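Side-chain contact in takeout-like protein 1 (Epiphyas postvittana, PDB 3E8T), which probably carries hydrophobic ligands in the insect, enclosing the long isoprenoid tail of a bound ubiquinone-8 in its interior tunnel: residues Ser52-Thr57 / Glu187-Pro192. Sequence-based numbering, arbitrary orientation.
Sequences SGLQFT and EEFGKP. With UQ8 (Ubiquinone-8), chain B.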
loop_
_atom_site.group_PDB
_atom_site.type_symbol
_atom_site.label_atom_id
_atom_site.label_comp_id
_atom_site.label_asym_id
_atom_site.label_seq_id
_atom_site.Cartn_x
_atom_site.Cartn_y
_atom_site.Cartn_z
ATOM N N SER A 52 -1.773 -6.597 20.054
ATOM C CA SER A 52 -2.443 -5.765 21.021
ATOM C C SER A 52 -3.757 -6.349 21.527
ATOM O O SER A 52 -4.658 -5.617 21.893
ATOM C CB SER A 52 -2.632 -4.367 20.501
ATOM O OG SER A 52 -1.346 -3.754 20.362
ATOM N N GLY A 53 -3.854 -7.674 21.554
ATOM C CA GLY A 53 -5.062 -8.325 22.007
ATOM C C GLY A 53 -6.113 -8.632 20.937
ATOM O O GLY A 53 -7.090 -9.283 21.272
ATOM N N LEU A 54 -5.910 -8.155 19.718
ATOM C CA LEU A 54 -6.821 -8.394 18.612
ATOM C C LEU A 54 -6.296 -9.517 17.739
ATOM O O LEU A 54 -5.158 -9.447 17.263
ATOM C CB LEU A 54 -6.987 -7.124 17.752
ATOM C CG LEU A 54 -7.838 -7.289 16.509
ATOM C CD1 LEU A 54 -9.280 -7.603 16.849
ATOM C CD2 LEU A 54 -7.780 -5.981 15.664
ATOM N N GLN A 55 -7.135 -10.517 17.501
ATOM C CA GLN A 55 -6.884 -11.512 16.489
ATOM C C GLN A 55 -7.735 -11.226 15.265
ATOM O O GLN A 55 -8.955 -11.182 15.371
ATOM C CB GLN A 55 -7.190 -12.903 17.000
ATOM C CG GLN A 55 -6.251 -13.331 18.121
ATOM C CD GLN A 55 -6.642 -12.818 19.478
ATOM O OE1 GLN A 55 -7.774 -12.939 19.901
ATOM N NE2 GLN A 55 -5.677 -12.202 20.175
ATOM N N PHE A 56 -7.092 -10.997 14.127
ATOM C CA PHE A 56 -7.766 -10.565 12.915
ATOM C C PHE A 56 -7.311 -11.378 11.728
ATOM O O PHE A 56 -6.131 -11.694 11.619
ATOM C CB PHE A 56 -7.396 -9.100 12.665
ATOM C CG PHE A 56 -8.069 -8.472 11.481
ATOM C CD1 PHE A 56 -9.363 -7.985 11.569
ATOM C CD2 PHE A 56 -7.362 -8.356 10.265
ATOM C CE1 PHE A 56 -9.971 -7.382 10.381
ATOM C CE2 PHE A 56 -7.951 -7.757 9.153
ATOM C CZ PHE A 56 -9.227 -7.298 9.250
ATOM N N THR A 57 -8.248 -11.712 10.841
ATOM C CA THR A 57 -7.918 -12.314 9.575
ATOM C C THR A 57 -8.633 -11.554 8.462
ATOM O O THR A 57 -9.742 -11.025 8.664
ATOM C CB THR A 57 -8.290 -13.789 9.501
ATOM O OG1 THR A 57 -9.698 -13.943 9.465
ATOM C CG2 THR A 57 -7.710 -14.582 10.645
ATOM N N GLU A 187 -2.898 3.382 14.079
ATOM C CA GLU A 187 -1.509 3.230 14.561
ATOM C C GLU A 187 -1.266 1.852 15.148
ATOM O O GLU A 187 -0.179 1.313 15.054
ATOM C CB GLU A 187 -1.151 4.302 15.602
ATOM C CG GLU A 187 -1.000 5.672 15.012
ATOM C CD GLU A 187 -0.023 6.606 15.772
ATOM O OE1 GLU A 187 0.869 6.215 16.618
ATOM O OE2 GLU A 187 -0.173 7.813 15.430
ATOM N N GLU A 188 -2.262 1.238 15.742
ATOM C CA GLU A 188 -2.111 -0.112 16.289
ATOM C C GLU A 188 -2.041 -1.189 15.233
ATOM O O GLU A 188 -1.274 -2.130 15.374
ATOM C CB GLU A 188 -3.274 -0.448 17.199
ATOM C CG GLU A 188 -3.181 0.223 18.517
ATOM C CD GLU A 188 -2.226 -0.445 19.501
ATOM O OE1 GLU A 188 -1.581 -1.455 19.184
ATOM O OE2 GLU A 188 -2.101 0.100 20.607
ATOM N N PHE A 189 -2.835 -1.062 14.177
ATOM C CA PHE A 189 -3.068 -2.208 13.282
ATOM C C PHE A 189 -2.756 -1.946 11.834
ATOM O O PHE A 189 -2.903 -2.846 11.022
ATOM C CB PHE A 189 -4.511 -2.678 13.417
ATOM C CG PHE A 189 -4.902 -3.000 14.830
ATOM C CD1 PHE A 189 -4.204 -3.971 15.555
ATOM C CD2 PHE A 189 -5.897 -2.285 15.474
ATOM C CE1 PHE A 189 -4.529 -4.221 16.851
ATOM C CE2 PHE A 189 -6.232 -2.581 16.793
ATOM C CZ PHE A 189 -5.514 -3.536 17.473
ATOM N N GLY A 190 -2.351 -0.740 11.478
ATOM C CA GLY A 190 -2.130 -0.454 10.062
ATOM C C GLY A 190 -0.953 -1.170 9.468
ATOM O O GLY A 190 -0.976 -1.518 8.276
ATOM N N LYS A 191 0.091 -1.406 10.244
ATOM C CA LYS A 191 1.328 -1.966 9.673
ATOM C C LYS A 191 1.133 -3.301 8.937
ATOM O O LYS A 191 1.617 -3.450 7.817
ATOM C CB LYS A 191 2.409 -2.090 10.751
ATOM C CG LYS A 191 3.734 -2.611 10.254
ATOM C CD LYS A 191 4.851 -2.602 11.326
ATOM C CE LYS A 191 6.221 -3.126 10.828
ATOM N NZ LYS A 191 6.653 -2.512 9.525
ATOM N N PRO A 192 0.456 -4.292 9.545
ATOM C CA PRO A 192 0.284 -5.525 8.791
ATOM C C PRO A 192 -0.534 -5.390 7.501
ATOM O O PRO A 192 -0.320 -6.129 6.512
ATOM C CB PRO A 192 -0.357 -6.490 9.801
ATOM C CG PRO A 192 -0.847 -5.684 10.859
ATOM C CD PRO A 192 -0.064 -4.443 10.915
HETATM C C45 UQ8 B . -11.594 -5.615 12.736
HETATM C C44 UQ8 B . -10.933 -4.592 13.664
HETATM C C46 UQ8 B . -11.840 -4.348 14.841
HETATM C C43 UQ8 B . -10.604 -3.283 12.971
HETATM C C42 UQ8 B . -9.938 -3.522 11.607
HETATM C C41 UQ8 B . -8.533 -4.068 11.821
HETATM C C39 UQ8 B . -7.558 -3.382 10.888
HETATM C C40 UQ8 B . -6.691 -4.176 9.914
HETATM C C38 UQ8 B . -7.393 -2.025 10.966
HETATM C C37 UQ8 B . -6.537 -1.287 10.161
HETATM C C36 UQ8 B . -6.925 0.174 10.386
HETATM C C34 UQ8 B . -6.211 1.131 9.449
HETATM C C35 UQ8 B . -6.672 2.440 9.475
HETATM C C33 UQ8 B . -5.222 0.685 8.575
HETATM C C32 UQ8 B . -4.452 1.427 7.686
HETATM C C31 UQ8 B . -4.009 0.485 6.535
HETATM C C29 UQ8 B . -3.020 1.129 5.573
HETATM C C30 UQ8 B . -1.826 1.974 6.121
HETATM C C28 UQ8 B . -3.185 0.966 4.202
HETATM C C27 UQ8 B . -2.357 1.503 3.224
HETATM C C26 UQ8 B . -2.308 0.616 1.971
HETATM C C24 UQ8 B . -1.592 1.335 0.823
HETATM C C25 UQ8 B . -2.237 2.554 0.140
HETATM C C23 UQ8 B . -0.357 0.887 0.408
HETATM C C22 UQ8 B . 0.431 1.411 -0.620
HETATM C C21 UQ8 B . 1.801 0.736 -0.658
HETATM C C19 UQ8 B . 2.859 1.454 -1.498
HETATM C C20 UQ8 B . 4.245 0.828 -1.353
HETATM C C18 UQ8 B . 2.445 1.646 -2.963
HETATM C C17 UQ8 B . 3.575 2.280 -3.787
HETATM C C16 UQ8 B . 3.078 2.922 -5.093
HETATM C C14 UQ8 B . 4.274 3.175 -6.004
HETATM C C15 UQ8 B . 5.593 3.671 -5.383
HETATM C C13 UQ8 B . 4.205 2.938 -7.375
HETATM C C12 UQ8 B . 5.284 3.138 -8.232
HETATM C C11 UQ8 B . 4.870 3.478 -9.678
HETATM C C9 UQ8 B . 5.973 4.267 -10.409
HETATM C C10 UQ8 B . 7.341 4.142 -9.718
HETATM C C8 UQ8 B . 6.038 3.793 -11.858
HETATM C C7 UQ8 B . 7.311 3.000 -12.170
HETATM C C6 UQ8 B . 8.530 3.898 -12.491
HETATM C C1 UQ8 B . 9.774 3.592 -11.926
HETATM C C1M UQ8 B . 9.864 2.482 -11.086
HETATM C C2 UQ8 B . 10.910 4.370 -12.179
HETATM O O2 UQ8 B . 12.007 4.096 -11.684
HETATM C C3 UQ8 B . 10.820 5.472 -13.014
HETATM O O3 UQ8 B . 11.928 6.228 -13.260
HETATM C C3M UQ8 B . 12.677 5.664 -14.335
HETATM C C4 UQ8 B . 9.598 5.808 -13.585
HETATM O O4 UQ8 B . 9.530 6.898 -14.406
HETATM C C4M UQ8 B . 10.054 8.061 -13.748
HETATM C C5 UQ8 B . 8.462 5.028 -13.324
HETATM O O5 UQ8 B . 7.394 5.344 -13.854
#
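Phe189 lays one face of its ring against Leu54, joining helix 182-211 to the start of strand 54-77 beside the tail of the bound ubiquinone-8. Along the phenylalanine, CB rests on the isoprenoid chain, 3.8 Å from UQ8 C38. The chi1 of -55° sets CG opposite the carbonyl carbon and sends the ring from the ligand toward the hairpin. There Leu54 CD2 stands over the middle of the ring, 3.8 Å from its centroid and 10° off the normal, a CH-pi contact that every ring carbon bearing a hydrogen shares. Farther out, CE1 and CZ also meet Leu54 CB, CE1 at 3.9 Å. The other face is covered by Glu188 CB, 3.5 Å above the plane, so the ring is sandwiched between a leucine methyl and the CB methylene of the preceding residue, which limits its tilt.

Leu54 CD2 also lies 4.0 Å from UQ8 C44, close to the end of the tail, and Phe56 CE1 approaches UQ8 C45, one of the two methyls that end the tail, at 3.4 Å. The contact thus forms part of the wall at the tail end of the pocket, far from the quinone head. At the more exposed margin, the bent side chain of Glu188 brings OE1 to 2.6 Å from Ser52 OG. This hydroxyl donates to it from 38° out of the carboxylate plane, tying the helix to the turn.

Ser52 and Gly53 are the central residues of a type I′ turn, a two-residue hairpin link between strands 42-51 and 54-77. Phe49, on the first of these strands, meets the rings of both Phe56 and Phe189, and Pro192, at a kink in the helix, packs on Phe49 and Leu51. Helix 182-211 therefore rests on this hairpin of the curved antiparallel sheet, with the ubiquinone tail running alongside, in contact with Phe189 CB and Gly190 CA.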